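Local coordinates for protein acetohydroxyacid synthase small subunit Related (Bacteroides thetaiotaomicron, PDB 2F06) that is of unknown function but binds histidine and, as a pair of ACT domains related to acetohydroxyacid synthase small subunits, probably senses amino acids, at residues A[17-20]-A[21-24]. Residues are numbered along the deposited sequence; the frame is centred on the assembly and turned at random.
Sequences SGRL and TEVT
Arg-19 and Glu-22 meet on the first turn of helix 19-29, where the arginine NE reaches the carboxylate in a long salt bridge, 3.4 Å from NE to Glu-22 OE1. A weak hydrogen bond joins the same NE to Glu-22 OE2, and guanidinium and carboxylate planes are turned 46° apart, a loose pairing rather than a flat two-pronged one. The arginine chain bends at chi2 and chi3 to bring NE round; the stronger partner of its guanidinium is Glu-14 in the preceding loop, salt-bridged through NH1. Glu-22 runs extended beyond CG (chi2 174°), and its CG lies 3.4 Å from the carbonyl O of Gly-18, the N-cap residue. Leu-20 contributes mainly through its backbone: its O accepts the amide of Thr-24 (N to O 3.0 Å), one residue on from the matching bond between Val-23 N and Arg-19 O, also 3.0 Å. These are two successive i to i+4 bonds of the helix's first turns. Leu-20 CD1 comes within 4.3 Å of Thr-24 CG2. Thr-24 turns its hydroxyl back along the helix, OG1 donating to Thr-21 O, three residues back, at 2.8 Å. Helix 19-29 is the first helix of the beta-alpha-beta-beta-alpha-beta ACT fold, following strand 5-13: Leu-20 and Val-23 rest on Leu-48 of strand 46-52, and Glu-22 and Val-23 touch Phe-67 in a loop. Leu-20 and Thr-21 pack on Leu-90 in helix 85-95 of a second subunit, and Thr-24, its side chain about 6 Å from a bound histidine, packs on Ala-87 of that same helix.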
ATOM      1  N   SER A  17      10.869 -10.492   8.281  1.00 45.26           N
ATOM      2  CA  SER A  17      11.665 -11.760   8.299  1.00 44.03           C
ATOM      3  C   SER A  17      11.908 -12.720   9.523  1.00 43.28           C
ATOM      4  O   SER A  17      12.750 -13.616   9.360  1.00 44.58           O
ATOM      5  CB  SER A  17      13.043 -11.483   7.646  1.00 44.08           C
ATOM      6  OG  SER A  17      13.960 -10.953   8.595  1.00 42.13           O
ATOM      7  N   GLY A  18      11.411 -12.516  10.748  1.00 41.10           N
ATOM      8  CA  GLY A  18      11.539 -11.277  11.445  1.00 38.12           C
ATOM      9  C   GLY A  18      10.568 -10.868  12.524  1.00 35.07           C
ATOM     10  O   GLY A  18      10.275 -11.587  13.495  1.00 35.02           O
ATOM     11  N   ARG A  19      10.124  -9.654  12.304  1.00 31.28           N
ATOM     12  CA  ARG A  19       9.488  -8.812  13.267  1.00 28.99           C
ATOM     13  C   ARG A  19       8.070  -9.193  13.499  1.00 26.87           C
ATOM     14  O   ARG A  19       7.565  -8.939  14.577  1.00 24.15           O
ATOM     15  CB  ARG A  19       9.601  -7.336  12.811  1.00 28.44           C
ATOM     16  CG  ARG A  19      11.085  -6.850  12.835  1.00 30.61           C
ATOM     17  CD  ARG A  19      11.479  -6.275  14.177  1.00 29.67           C
ATOM     18  NE  ARG A  19      12.833  -6.715  14.525  1.00 42.46           N
ATOM     19  CZ  ARG A  19      13.917  -5.938  14.581  1.00 42.61           C
ATOM     20  NH1 ARG A  19      13.853  -4.634  14.346  1.00 46.54           N
ATOM     21  NH2 ARG A  19      15.070  -6.467  14.880  1.00 43.57           N
ATOM     22  N   LEU A  20       7.419  -9.797  12.501  1.00 24.26           N
ATOM     23  CA  LEU A  20       6.023 -10.203  12.708  1.00 24.09           C
ATOM     24  C   LEU A  20       5.931 -11.310  13.812  1.00 23.57           C
ATOM     25  O   LEU A  20       4.998 -11.316  14.649  1.00 22.19           O
ATOM     26  CB  LEU A  20       5.364 -10.638  11.390  1.00 23.97           C
ATOM     27  CG  LEU A  20       4.014 -11.339  11.583  1.00 25.25           C
ATOM     28  CD1 LEU A  20       2.799 -10.417  12.085  1.00 17.77           C
ATOM     29  CD2 LEU A  20       3.743 -12.126  10.279  1.00 22.14           C
ATOM     30  N   THR A  21       6.900 -12.214  13.803  1.00 21.35           N
ATOM     31  CA  THR A  21       6.921 -13.260  14.810  1.00 22.90           C
ATOM     32  C   THR A  21       7.133 -12.686  16.220  1.00 23.06           C
ATOM     33  O   THR A  21       6.343 -12.975  17.140  1.00 24.36           O
ATOM     34  CB  THR A  21       7.971 -14.320  14.486  1.00 22.69           C
ATOM     35  OG1 THR A  21       7.673 -14.809  13.190  1.00 20.39           O
ATOM     36  CG2 THR A  21       7.924 -15.470  15.478  1.00 22.03           C
ATOM     37  N   GLU A  22       8.137 -11.836  16.362  1.00 22.50           N
ATOM     38  CA  GLU A  22       8.315 -11.088  17.606  1.00 23.42           C
ATOM     39  C   GLU A  22       7.080 -10.335  18.060  1.00 22.37           C
ATOM     40  O   GLU A  22       6.835 -10.332  19.236  1.00 21.31           O
ATOM     41  CB  GLU A  22       9.457 -10.106  17.520  1.00 24.05           C
ATOM     42  CG  GLU A  22      10.610 -10.576  16.717  1.00 28.15           C
ATOM     43  CD  GLU A  22      11.648  -9.491  16.548  1.00 35.67           C
ATOM     44  OE1 GLU A  22      11.400  -8.360  17.078  1.00 37.15           O
ATOM     45  OE2 GLU A  22      12.696  -9.781  15.895  1.00 35.76           O
ATOM     46  N   VAL A  23       6.304  -9.698  17.160  1.00 20.28           N
ATOM     47  CA  VAL A  23       5.095  -8.965  17.575  1.00 19.29           C
ATOM     48  C   VAL A  23       4.081  -9.935  18.127  1.00 18.90           C
ATOM     49  O   VAL A  23       3.364  -9.675  19.125  1.00 18.92           O
ATOM     50  CB  VAL A  23       4.356  -8.212  16.362  1.00 21.47           C
ATOM     51  CG1 VAL A  23       2.889  -7.868  16.731  1.00 20.83           C
ATOM     52  CG2 VAL A  23       5.072  -7.014  15.976  1.00 21.43           C
ATOM     53  N   THR A  24       3.938 -11.052  17.460  1.00 17.40           N
ATOM     54  CA  THR A  24       2.934 -12.017  17.957  1.00 18.41           C
ATOM     55  C   THR A  24       3.406 -12.656  19.261  1.00 18.04           C
ATOM     56  O   THR A  24       2.567 -13.040  20.096  1.00 18.74           O
ATOM     57  CB  THR A  24       2.583 -13.123  16.933  1.00 17.53           C
ATOM     58  OG1 THR A  24       3.784 -13.759  16.482  1.00 17.80           O
ATOM     59  CG2 THR A  24       1.749 -12.479  15.723  1.00 18.30           C
TER